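Local coordinates for protein succinate dehydrogenase subunit A (Mycolicibacterium smegmatis, PDB 7D6V) that probably oxidises succinate to fumarate with its bound FAD and hands the electrons to the iron-sulfur subunit of a mycobacterial respiratory complex, at residues 176-181 / 454-459; 195-200 / 463-468; 65-70 / 606-611; 56-61 / 128-133. All coordinates share one frame; numbering follows the deposited sequence.

Contact 1. Residues 176-181 / 454-459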
loop_
_atom_site.group_PDB
_atom_site.type_symbol
_atom_site.label_atom_id
_atom_site.label_comp_id
_atom_site.label_asym_id
_atom_site.label_seq_id
_atom_site.Cartn_x
_atom_site.Cartn_y
_atom_site.Cartn_z
ATOM N N GLU A 176 1.994 12.530 27.158
ATOM C CA GLU A 176 1.241 13.241 28.178
ATOM C C GLU A 176 0.573 14.459 27.560
ATOM O O GLU A 176 1.041 15.013 26.564
ATOM C CB GLU A 176 2.143 13.670 29.341
ATOM C CG GLU A 176 1.407 13.989 30.629
ATOM C CD GLU A 176 0.897 12.746 31.333
ATOM O OE1 GLU A 176 -0.181 12.239 30.958
ATOM O OE2 GLU A 176 1.580 12.270 32.263
ATOM N N LEU A 177 -0.536 14.869 28.166
ATOM C CA LEU A 177 -1.198 16.126 27.848
ATOM C C LEU A 177 -1.047 17.064 29.034
ATOM O O LEU A 177 -1.344 16.683 30.171
ATOM C CB LEU A 177 -2.678 15.911 27.524
ATOM C CG LEU A 177 -3.007 15.064 26.296
ATOM C CD1 LEU A 177 -4.504 14.999 26.083
ATOM C CD2 LEU A 177 -2.318 15.619 25.069
ATOM N N ILE A 178 -0.586 18.274 28.773
ATOM C CA ILE A 178 -0.310 19.247 29.821
ATOM C C ILE A 178 -1.544 20.107 30.042
ATOM O O ILE A 178 -2.189 20.557 29.089
ATOM C CB ILE A 178 0.916 20.106 29.461
ATOM C CG1 ILE A 178 2.102 19.212 29.094
ATOM C CG2 ILE A 178 1.279 21.023 30.612
ATOM C CD1 ILE A 178 2.578 18.333 30.221
ATOM N N LEU A 179 -1.874 20.334 31.309
ATOM C CA LEU A 179 -3.040 21.108 31.698
ATOM C C LEU A 179 -2.606 22.349 32.464
ATOM O O LEU A 179 -1.577 22.349 33.145
ATOM C CB LEU A 179 -3.991 20.274 32.561
ATOM C CG LEU A 179 -5.148 19.550 31.871
ATOM C CD1 LEU A 179 -4.660 18.669 30.743
ATOM C CD2 LEU A 179 -5.902 18.725 32.889
ATOM N N ASP A 180 -3.396 23.416 32.341
ATOM C CA ASP A 180 -3.141 24.650 33.076
ATOM C C ASP A 180 -4.029 24.764 34.311
ATOM O O ASP A 180 -3.529 24.829 35.437
ATOM C CB ASP A 180 -3.349 25.856 32.152
ATOM C CG ASP A 180 -2.871 27.157 32.767
ATOM O OD1 ASP A 180 -2.312 27.127 33.882
ATOM O OD2 ASP A 180 -3.063 28.217 32.131
ATOM N N ASP A 181 -5.343 24.772 34.120
ATOM C CA ASP A 181 -6.296 24.784 35.225
ATOM C C ASP A 181 -7.433 23.829 34.878
ATOM O O ASP A 181 -8.617 24.159 34.959
ATOM C CB ASP A 181 -6.768 26.210 35.510
ATOM C CG ASP A 181 -7.665 26.311 36.737
ATOM O OD1 ASP A 181 -7.138 26.623 37.825
ATOM O OD2 ASP A 181 -8.893 26.123 36.620
ATOM N N PRO A 454 -3.868 29.334 27.698
ATOM C CA PRO A 454 -3.305 28.652 28.866
ATOM C C PRO A 454 -1.809 28.428 28.722
ATOM O O PRO A 454 -1.284 28.258 27.620
ATOM C CB PRO A 454 -4.071 27.323 28.902
ATOM C CG PRO A 454 -4.623 27.159 27.526
ATOM C CD PRO A 454 -4.900 28.528 27.026
ATOM N N LYS A 455 -1.123 28.423 29.860
ATOM C CA LYS A 455 0.330 28.366 29.915
ATOM C C LYS A 455 0.794 27.035 30.490
ATOM O O LYS A 455 0.259 26.562 31.497
ATOM C CB LYS A 455 0.876 29.516 30.762
ATOM C CG LYS A 455 0.628 30.881 30.156
ATOM C CD LYS A 455 1.195 31.992 31.019
ATOM C CE LYS A 455 1.015 33.343 30.348
ATOM N NZ LYS A 455 -0.417 33.723 30.248
ATOM N N VAL A 456 1.795 26.434 29.845
ATOM C CA VAL A 456 2.386 25.206 30.360
ATOM C C VAL A 456 3.260 25.521 31.566
ATOM O O VAL A 456 4.022 26.497 31.573
ATOM C CB VAL A 456 3.188 24.481 29.266
ATOM C CG1 VAL A 456 2.274 24.030 28.151
ATOM C CG2 VAL A 456 4.281 25.376 28.715
ATOM N N SER A 457 3.135 24.704 32.605
ATOM C CA SER A 457 3.959 24.824 33.797
ATOM C C SER A 457 5.154 23.885 33.698
ATOM O O SER A 457 5.062 22.794 33.132
ATOM C CB SER A 457 3.154 24.512 35.058
ATOM O OG SER A 457 2.787 23.146 35.101
ATOM N N GLU A 458 6.282 24.324 34.256
ATOM C CA GLU A 458 7.505 23.535 34.157
ATOM C C GLU A 458 7.456 22.294 35.040
ATOM O O GLU A 458 8.103 21.288 34.725
ATOM C CB GLU A 458 8.714 24.401 34.509
ATOM C CG GLU A 458 8.816 25.716 33.729
ATOM C CD GLU A 458 8.529 25.586 32.234
ATOM O OE1 GLU A 458 8.818 24.524 31.638
ATOM O OE2 GLU A 458 8.004 26.558 31.649
ATOM N N ALA A 459 6.702 22.342 36.141
ATOM C CA ALA A 459 6.597 21.183 37.021
ATOM C C ALA A 459 5.947 20.001 36.309
ATOM O O ALA A 459 6.371 18.853 36.483
ATOM C CB ALA A 459 5.813 21.550 38.279
#
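D180 reaches out from the turn that follows strand 172-179 and takes the backbone N-H of K455 on its carboxylate. The bond from K455 N to D180 OD2 is 3.0 Å long and nearly straight, with an N-H...O angle of 163°, yet the donor comes down from well above the carboxylate plane, 65° out of it. With CG anti to the backbone N (chi1 -170°), the acid group is carried across to the other segment. A short acidic residue suits an exposed turn of this kind, since it supplies an acceptor to a peptide N-H that lies close by. The charge on K455 adds little: its NZ stays 6.4 Å from D180 OD2, so any attraction is probably diffuse.

P454 packs beside this bond. Its CB lies 3.6 Å from D180 CB, so that the compact proline ring sits alongside the aspartate stem.

The apolar part is a methyl-to-methyl touch. I178 CG2 meets V456 CG1 at 4.0 Å, the two branched side chains crossing at about a right angle; both residue types suit the extended backbone they occupy.

I178 pairs by backbone with A185 and G186 of strand 184-191, while V456 also packs on A185 and on L199 of strand 197-200. L177 and L179 lean instead on helix 230-236. The 454-459 segment passes over one end of the mixed sheet, from 172-179, one of its two outer strands, across 184-191 to 197-200, and leads through the N-cap S457 into helix 458-469.

Contact 2. Residues 195-200 / 463-468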
loop_
_atom_site.group_PDB
_atom_site.type_symbol
_atom_site.label_atom_id
_atom_site.label_comp_id
_atom_site.label_asym_id
_atom_site.label_seq_id
_atom_site.Cartn_x
_atom_site.Cartn_y
_atom_site.Cartn_z
ATOM N N GLY A 195 15.085 10.073 20.650
ATOM C CA GLY A 195 14.723 9.993 22.047
ATOM C C GLY A 195 14.664 11.320 22.762
ATOM O O GLY A 195 14.604 11.338 23.996
ATOM N N ASN A 196 14.680 12.428 22.031
ATOM C CA ASN A 196 14.673 13.756 22.622
ATOM C C ASN A 196 13.244 14.237 22.826
ATOM O O ASN A 196 12.329 13.852 22.096
ATOM C CB ASN A 196 15.437 14.739 21.737
ATOM C CG ASN A 196 16.934 14.577 21.849
ATOM O OD1 ASN A 196 17.481 14.507 22.947
ATOM N ND2 ASN A 196 17.607 14.515 20.712
ATOM N N PHE A 197 13.063 15.105 23.816
ATOM C CA PHE A 197 11.739 15.490 24.283
ATOM C C PHE A 197 11.266 16.774 23.613
ATOM O O PHE A 197 12.005 17.766 23.541
ATOM C CB PHE A 197 11.733 15.644 25.802
ATOM C CG PHE A 197 12.085 14.382 26.527
ATOM C CD1 PHE A 197 11.542 13.175 26.133
ATOM C CD2 PHE A 197 12.971 14.398 27.586
ATOM C CE1 PHE A 197 11.867 12.012 26.784
ATOM C CE2 PHE A 197 13.299 13.236 28.240
ATOM C CZ PHE A 197 12.746 12.042 27.842
ATOM N N VAL A 198 10.025 16.746 23.141
ATOM C CA VAL A 198 9.394 17.861 22.456
ATOM C C VAL A 198 8.109 18.224 23.189
ATOM O O VAL A 198 7.325 17.350 23.578
ATOM C CB VAL A 198 9.127 17.531 20.970
ATOM C CG1 VAL A 198 8.279 16.278 20.831
ATOM C CG2 VAL A 198 8.475 18.706 20.269
ATOM N N LEU A 199 7.917 19.519 23.405
ATOM C CA LEU A 199 6.727 20.061 24.042
ATOM C C LEU A 199 6.021 20.984 23.062
ATOM O O LEU A 199 6.620 21.940 22.561
ATOM C CB LEU A 199 7.084 20.815 25.322
ATOM C CG LEU A 199 5.969 21.675 25.914
ATOM C CD1 LEU A 199 4.839 20.809 26.442
ATOM C CD2 LEU A 199 6.517 22.573 27.002
ATOM N N PHE A 200 4.753 20.699 22.801
ATOM C CA PHE A 200 3.888 21.576 22.033
ATOM C C PHE A 200 3.044 22.399 22.995
ATOM O O PHE A 200 2.707 21.948 24.089
ATOM C CB PHE A 200 3.001 20.768 21.087
ATOM C CG PHE A 200 3.773 19.881 20.153
ATOM C CD1 PHE A 200 4.201 20.351 18.926
ATOM C CD2 PHE A 200 4.083 18.582 20.509
ATOM C CE1 PHE A 200 4.915 19.540 18.073
ATOM C CE2 PHE A 200 4.796 17.769 19.659
ATOM C CZ PHE A 200 5.212 18.248 18.441
ATOM N N ASP A 463 7.612 16.368 35.618
ATOM C CA ASP A 463 6.948 15.123 35.989
ATOM C C ASP A 463 6.855 14.170 34.804
ATOM O O ASP A 463 7.118 12.969 34.940
ATOM C CB ASP A 463 5.557 15.418 36.543
ATOM C CG ASP A 463 5.578 15.765 38.014
ATOM O OD1 ASP A 463 6.348 15.130 38.764
ATOM O OD2 ASP A 463 4.824 16.674 38.421
ATOM N N ALA A 464 6.480 14.689 33.633
ATOM C CA ALA A 464 6.379 13.840 32.449
ATOM C C ALA A 464 7.739 13.283 32.049
ATOM O O ALA A 464 7.853 12.112 31.661
ATOM C CB ALA A 464 5.753 14.621 31.297
ATOM N N THR A 465 8.783 14.110 32.132
ATOM C CA THR A 465 10.133 13.650 31.827
ATOM C C THR A 465 10.557 12.533 32.773
ATOM O O THR A 465 11.110 11.512 32.344
ATOM C CB THR A 465 11.107 14.823 31.911
ATOM O OG1 THR A 465 10.607 15.913 31.131
ATOM C CG2 THR A 465 12.469 14.427 31.393
ATOM N N ARG A 466 10.301 12.714 34.069
ATOM C CA ARG A 466 10.639 11.686 35.045
ATOM C C ARG A 466 9.895 10.393 34.752
ATOM O O ARG A 466 10.476 9.302 34.807
ATOM C CB ARG A 466 10.304 12.188 36.447
ATOM C CG ARG A 466 11.503 12.461 37.320
ATOM C CD ARG A 466 11.110 12.451 38.784
ATOM N NE ARG A 466 10.123 13.484 39.093
ATOM C CZ ARG A 466 10.365 14.793 39.094
ATOM N NH1 ARG A 466 9.391 15.642 39.387
ATOM N NH2 ARG A 466 11.575 15.257 38.808
ATOM N N LEU A 467 8.606 10.501 34.426
ATOM C CA LEU A 467 7.806 9.316 34.153
ATOM C C LEU A 467 8.323 8.564 32.934
ATOM O O LEU A 467 8.419 7.332 32.955
ATOM C CB LEU A 467 6.341 9.712 33.968
ATOM C CG LEU A 467 5.292 8.603 34.037
ATOM C CD1 LEU A 467 4.020 9.129 34.675
ATOM C CD2 LEU A 467 5.006 8.040 32.656
ATOM N N VAL A 468 8.663 9.280 31.860
ATOM C CA VAL A 468 9.126 8.580 30.665
ATOM C C VAL A 468 10.561 8.086 30.799
ATOM O O VAL A 468 10.959 7.175 30.064
ATOM C CB VAL A 468 9.003 9.449 29.402
ATOM C CG1 VAL A 468 7.563 9.853 29.179
ATOM C CG2 VAL A 468 9.901 10.666 29.491
#
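F197 and T465 mark the closest passage of strand 197-200 and helix 458-469, their CA atoms 7.9 Å apart, and no hydrogen bond joins the two backbones. The space is bridged by the phenyl ring of F197, which points at the helix and meets two residues one turn apart. T465 CG2 approaches F197 CE2 to 3.5 Å on one flank, and V468 CG2 approaches F197 CZ to 3.6 Å on another; both methyls come in obliquely.

Threonine serves two purposes here. Its CG2 stands anti to the backbone N and turns to the ring, whereas OG1 stays with the helix and hydrogen-bonds to V461 O. V468 is buried, and its CG2 fits against the CE1-CZ side of the ring, a spot suited to an apolar branched residue. One face of the ring carries G195 O, 3.9 Å above the plane and offset toward the rim, and the ring of F188 meets it as well.

This is helix-on-sheet packing, with an aromatic residue set against one helical turn. It joins a strand of the FAD-binding family region to a helix from later in the chain, the V468 side chain being about 11 Å from the cofactor.

Contact 3. Residues 65-70 / 606-611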
loop_
_atom_site.group_PDB
_atom_site.type_symbol
_atom_site.label_atom_id
_atom_site.label_comp_id
_atom_site.label_asym_id
_atom_site.label_seq_id
_atom_site.Cartn_x
_atom_site.Cartn_y
_atom_site.Cartn_z
ATOM N N ASP A 65 -32.233 5.787 -2.364
ATOM C CA ASP A 65 -31.506 6.001 -1.127
ATOM C C ASP A 65 -31.701 7.427 -0.622
ATOM O O ASP A 65 -31.988 8.356 -1.381
ATOM C CB ASP A 65 -30.020 5.720 -1.329
ATOM C CG ASP A 65 -29.346 5.239 -0.070
ATOM O OD1 ASP A 65 -30.024 5.146 0.971
ATOM O OD2 ASP A 65 -28.136 4.953 -0.119
ATOM N N SER A 66 -31.542 7.588 0.687
ATOM C CA SER A 66 -31.623 8.891 1.329
ATOM C C SER A 66 -30.839 8.815 2.628
ATOM O O SER A 66 -30.398 7.743 3.043
ATOM C CB SER A 66 -33.075 9.308 1.576
ATOM O OG SER A 66 -33.790 8.307 2.275
ATOM N N TRP A 67 -30.654 9.974 3.263
ATOM C CA TRP A 67 -29.986 9.977 4.557
ATOM C C TRP A 67 -30.861 9.371 5.643
ATOM O O TRP A 67 -30.330 8.881 6.641
ATOM C CB TRP A 67 -29.543 11.398 4.937
ATOM C CG TRP A 67 -30.644 12.327 5.361
ATOM C CD1 TRP A 67 -31.259 13.266 4.592
ATOM C CD2 TRP A 67 -31.237 12.424 6.661
ATOM N NE1 TRP A 67 -32.208 13.929 5.323
ATOM C CE2 TRP A 67 -32.216 13.430 6.598
ATOM C CE3 TRP A 67 -31.043 11.749 7.869
ATOM C CZ2 TRP A 67 -32.997 13.779 7.696
ATOM C CZ3 TRP A 67 -31.819 12.095 8.953
ATOM C CH2 TRP A 67 -32.783 13.101 8.860
ATOM N N GLN A 68 -32.183 9.385 5.470
ATOM C CA GLN A 68 -33.066 8.715 6.419
ATOM C C GLN A 68 -32.850 7.206 6.409
ATOM O O GLN A 68 -32.816 6.569 7.468
ATOM C CB GLN A 68 -34.521 9.047 6.095
ATOM C CG GLN A 68 -34.932 10.459 6.457
ATOM C CD GLN A 68 -34.845 11.413 5.284
ATOM O OE1 GLN A 68 -34.133 11.164 4.313
ATOM N NE2 GLN A 68 -35.575 12.516 5.368
ATOM N N VAL A 69 -32.706 6.618 5.220
ATOM C CA VAL A 69 -32.479 5.179 5.117
ATOM C C VAL A 69 -31.140 4.804 5.739
ATOM O O VAL A 69 -31.037 3.823 6.484
ATOM C CB VAL A 69 -32.569 4.731 3.647
ATOM C CG1 VAL A 69 -32.284 3.248 3.522
ATOM C CG2 VAL A 69 -33.935 5.059 3.081
ATOM N N HIS A 70 -30.096 5.580 5.444
ATOM C CA HIS A 70 -28.784 5.327 6.030
ATOM C C HIS A 70 -28.817 5.489 7.545
ATOM O O HIS A 70 -28.191 4.716 8.275
ATOM C CB HIS A 70 -27.757 6.269 5.402
ATOM C CG HIS A 70 -26.334 5.905 5.688
ATOM N ND1 HIS A 70 -25.271 6.555 5.102
ATOM C CD2 HIS A 70 -25.798 4.958 6.492
ATOM C CE1 HIS A 70 -24.142 6.027 5.533
ATOM N NE2 HIS A 70 -24.433 5.055 6.378
ATOM N N ARG A 606 -36.159 13.045 18.345
ATOM C CA ARG A 606 -37.198 14.064 18.405
ATOM C C ARG A 606 -38.304 13.869 17.349
ATOM O O ARG A 606 -39.398 13.437 17.732
ATOM C CB ARG A 606 -36.500 15.431 18.357
ATOM C CG ARG A 606 -35.197 15.411 17.546
ATOM C CD ARG A 606 -34.899 16.760 16.909
ATOM N NE ARG A 606 -33.571 16.794 16.311
ATOM C CZ ARG A 606 -33.303 16.381 15.077
ATOM N NH1 ARG A 606 -32.066 16.441 14.607
ATOM N NH2 ARG A 606 -34.273 15.910 14.308
ATOM N N PRO A 607 -38.113 14.141 16.051
ATOM C CA PRO A 607 -38.875 13.404 15.025
ATOM C C PRO A 607 -38.132 12.253 14.358
ATOM O O PRO A 607 -38.629 11.751 13.345
ATOM C CB PRO A 607 -39.172 14.500 13.995
ATOM C CG PRO A 607 -37.998 15.319 14.040
ATOM C CD PRO A 607 -37.802 15.483 15.508
ATOM N N ASP A 608 -36.967 11.841 14.857
ATOM C CA ASP A 608 -36.299 10.698 14.246
ATOM C C ASP A 608 -36.974 9.429 14.749
ATOM O O ASP A 608 -36.323 8.482 15.191
ATOM C CB ASP A 608 -34.805 10.695 14.566
ATOM C CG ASP A 608 -34.062 11.838 13.914
ATOM O OD1 ASP A 608 -34.321 12.120 12.728
ATOM O OD2 ASP A 608 -33.210 12.451 14.588
ATOM N N LEU A 609 -38.294 9.417 14.637
ATOM C CA LEU A 609 -39.213 8.338 14.959
ATOM C C LEU A 609 -40.060 8.066 13.728
ATOM O O LEU A 609 -41.291 8.100 13.746
ATOM C CB LEU A 609 -40.056 8.691 16.178
ATOM C CG LEU A 609 -39.302 8.960 17.485
ATOM C CD1 LEU A 609 -40.233 9.583 18.510
ATOM C CD2 LEU A 609 -38.683 7.689 18.037
ATOM N N LEU A 610 -39.350 7.849 12.621
ATOM C CA LEU A 610 -39.825 8.069 11.262
ATOM C C LEU A 610 -41.207 7.496 10.970
ATOM O O LEU A 610 -42.141 8.231 10.630
ATOM C CB LEU A 610 -38.787 7.469 10.308
ATOM C CG LEU A 610 -37.339 7.795 10.694
ATOM C CD1 LEU A 610 -36.351 6.874 10.001
ATOM C CD2 LEU A 610 -37.015 9.246 10.384
ATOM N N GLY A 611 -41.356 6.186 11.104
ATOM C CA GLY A 611 -42.530 5.504 10.589
ATOM C C GLY A 611 -42.091 4.297 9.791
ATOM O O GLY A 611 -42.765 3.264 9.779
#
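The W67 indole turns its edge to D608: W67 CH2 lies 4.3 Å from D608 OD1, which sits near the ring plane. One face of the indole is overlaid by its own neighbour, Q68, whose CD stands 3.5 Å above the plane and offset toward the rim. The other flat group is the R606 guanidinium, with P607 CG in its plane at the edge. R606 NH2 and D608 OD2 form only a long ion pair of 3.6 Å; the oxygen lies well out of the guanidinium plane, so charge alone links them.

A chi1 of 74° sets W67 CG between the backbone N and the carbonyl carbon and brings the far end of the ring nearer the 606-611 loop. L610 directs its side chain at the helix, and L610 CD1 comes to 4.4 Å from Q68 O, a loose touch. The large indole provides the span, while leucine gives apolar cover over the 8.3 Å between Q68 CA and L610 CA.

S66 is the N-cap just before the helix; its N makes a bent bond (131°) to D65 OD1, which also pairs with R128. W67 also packs on E88 and Q92, D608 on W84, and R606 bridges to E88. This is plain structural packing: a loop around the end of the C-terminal flavoprotein family region loosely meets the start of helix 67-76, in the FAD-binding family region.

Contact 4. Residues 56-61 / 128-133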
loop_
_atom_site.group_PDB
_atom_site.type_symbol
_atom_site.label_atom_id
_atom_site.label_comp_id
_atom_site.label_asym_id
_atom_site.label_seq_id
_atom_site.Cartn_x
_atom_site.Cartn_y
_atom_site.Cartn_z
ATOM N N ALA A 56 -21.959 6.225 1.898
ATOM C CA ALA A 56 -22.441 7.580 1.676
ATOM C C ALA A 56 -23.643 7.527 0.750
ATOM O O ALA A 56 -23.565 6.947 -0.335
ATOM C CB ALA A 56 -21.345 8.468 1.080
ATOM N N ALA A 57 -24.746 8.143 1.174
ATOM C CA ALA A 57 -25.990 8.130 0.406
ATOM C C ALA A 57 -25.896 9.127 -0.750
ATOM O O ALA A 57 -26.604 10.134 -0.817
ATOM C CB ALA A 57 -27.177 8.431 1.309
ATOM N N MET A 58 -24.994 8.820 -1.681
ATOM C CA MET A 58 -24.828 9.629 -2.881
ATOM C C MET A 58 -25.881 9.335 -3.940
ATOM O O MET A 58 -26.091 10.170 -4.826
ATOM C CB MET A 58 -23.430 9.418 -3.463
ATOM C CG MET A 58 -22.322 10.009 -2.612
ATOM S SD MET A 58 -20.689 9.894 -3.357
ATOM C CE MET A 58 -20.562 8.134 -3.625
ATOM N N ARG A 59 -26.534 8.173 -3.870
ATOM C CA ARG A 59 -27.619 7.781 -4.771
ATOM C C ARG A 59 -27.145 7.587 -6.208
ATOM O O ARG A 59 -27.928 7.729 -7.147
ATOM C CB ARG A 59 -28.777 8.784 -4.731
ATOM C CG ARG A 59 -29.388 8.971 -3.360
ATOM C CD ARG A 59 -30.075 10.314 -3.240
ATOM N NE ARG A 59 -31.383 10.321 -3.885
ATOM C CZ ARG A 59 -31.802 11.271 -4.714
ATOM N NH1 ARG A 59 -31.013 12.294 -5.004
ATOM N NH2 ARG A 59 -33.008 11.198 -5.255
ATOM N N ASN A 60 -25.868 7.252 -6.392
ATOM C CA ASN A 60 -25.332 7.097 -7.740
ATOM C C ASN A 60 -25.852 5.831 -8.406
ATOM O O ASN A 60 -26.144 5.832 -9.607
ATOM C CB ASN A 60 -23.806 7.085 -7.702
ATOM C CG ASN A 60 -23.228 8.411 -7.287
ATOM O OD1 ASN A 60 -23.893 9.441 -7.356
ATOM N ND2 ASN A 60 -21.979 8.397 -6.848
ATOM N N VAL A 61 -25.968 4.741 -7.650
ATOM C CA VAL A 61 -26.403 3.475 -8.230
ATOM C C VAL A 61 -27.919 3.445 -8.374
ATOM O O VAL A 61 -28.448 3.276 -9.478
ATOM C CB VAL A 61 -25.888 2.291 -7.392
ATOM C CG1 VAL A 61 -26.565 1.004 -7.826
ATOM C CG2 VAL A 61 -24.382 2.173 -7.525
ATOM N N ARG A 128 -24.085 1.617 -1.248
ATOM C CA ARG A 128 -23.623 2.877 -0.682
ATOM C C ARG A 128 -22.117 3.048 -0.665
ATOM O O ARG A 128 -21.654 4.186 -0.543
ATOM C CB ARG A 128 -24.123 3.030 0.761
ATOM C CG ARG A 128 -25.495 3.618 0.892
ATOM C CD ARG A 128 -25.689 4.201 2.269
ATOM N NE ARG A 128 -26.287 3.246 3.193
ATOM C CZ ARG A 128 -27.584 2.975 3.257
ATOM N NH1 ARG A 128 -28.438 3.576 2.449
ATOM N NH2 ARG A 128 -28.028 2.095 4.133
ATOM N N LEU A 129 -21.340 1.978 -0.776
ATOM C CA LEU A 129 -19.919 2.014 -0.444
ATOM C C LEU A 129 -19.123 2.456 -1.664
ATOM O O LEU A 129 -18.926 1.685 -2.605
ATOM C CB LEU A 129 -19.459 0.655 0.067
ATOM C CG LEU A 129 -19.538 0.452 1.583
ATOM C CD1 LEU A 129 -20.979 0.401 2.054
ATOM C CD2 LEU A 129 -18.803 -0.807 1.990
ATOM N N ALA A 130 -18.663 3.704 -1.646
ATOM C CA ALA A 130 -17.738 4.178 -2.664
ATOM C C ALA A 130 -16.401 3.469 -2.506
ATOM O O ALA A 130 -15.840 3.422 -1.410
ATOM C CB ALA A 130 -17.554 5.689 -2.551
ATOM N N HIS A 131 -15.881 2.930 -3.604
ATOM C CA HIS A 131 -14.741 2.031 -3.536
ATOM C C HIS A 131 -13.837 2.234 -4.741
ATOM O O HIS A 131 -14.234 2.802 -5.759
ATOM C CB HIS A 131 -15.196 0.569 -3.484
ATOM C CG HIS A 131 -15.887 0.120 -4.731
ATOM N ND1 HIS A 131 -15.259 -0.631 -5.700
ATOM C CD2 HIS A 131 -17.141 0.346 -5.184
ATOM C CE1 HIS A 131 -16.102 -0.861 -6.690
ATOM N NE2 HIS A 131 -17.251 -0.280 -6.401
ATOM N N VAL A 132 -12.600 1.767 -4.597
ATOM C CA VAL A 132 -11.675 1.574 -5.709
ATOM C C VAL A 132 -10.932 0.263 -5.461
ATOM O O VAL A 132 -10.180 0.144 -4.487
ATOM C CB VAL A 132 -10.708 2.760 -5.897
ATOM C CG1 VAL A 132 -9.803 2.987 -4.688
ATOM C CG2 VAL A 132 -9.866 2.551 -7.140
ATOM N N GLY A 133 -11.178 -0.733 -6.310
ATOM C CA GLY A 133 -10.628 -2.058 -6.076
ATOM C C GLY A 133 -10.996 -2.547 -4.695
ATOM O O GLY A 133 -12.136 -2.398 -4.245
#
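A56 and R128 run side by side with their CA atoms 5.4 Å apart, joined by one backbone bond from A56 N to R128 O of 3.2 Å. The N-H points well at its acceptor (162°), but approaches from above the carbonyl plane, 44° out of it. Segment 56-61 then leaves the sheet: A57 is the centre of an inverse gamma turn, closed by a weak bond from M58 N to A56 O. In the other segment R128 and L129 both face R119, forming a classic beta bulge.

R128 lays its aliphatic stem along the neighbouring backbone, CG 4.0 Å from A56 O and CD 4.2 Å from A57 N. Arginine suits this place because the stem can pack while the buried guanidinium goes on to D73 and D65, two acids that probably balance its charge. A56 turns its methyl away from 128-133 and onto V98 of helix 84-102, where a small residue fits.

The apolar touch is M58 CE on A130 CB, 4.0 Å apart. A bend at chi3 (-57°) turns the methyl of the flexible methionine toward the strand, and the same side chain packs on P95, V98 and W99.

Together they continue, just past its end, the pairing of 54-55 with 129-130 in a small antiparallel sheet, whose middle strand is 129-130. The sheet belongs to the FAD-binding part, the A130 side chain being about 11 Å from the cofactor, and V132 packs on Q140 of the iron-sulfur subunit.

In the fold
The contacts form two groups. Contacts 1 and 2, with centres 13 Å apart, share helix 458-469 and the mixed sheet holding strands 172-179 and 197-200; V456 touches L199 between them, and their segments alternate along the chain. Contacts 3 and 4, with centres 19 Å apart, are joined by a salt bridge from D65 to R128, and their segments alternate too. The groups lie 44 to 49 Å apart, centre to centre. Contact 4 closes before contacts 1 and 2 open, whereas the long loop closed by contact 3 encloses both. Later parts of the chain thus fold back onto early FAD-binding segments at two separate places.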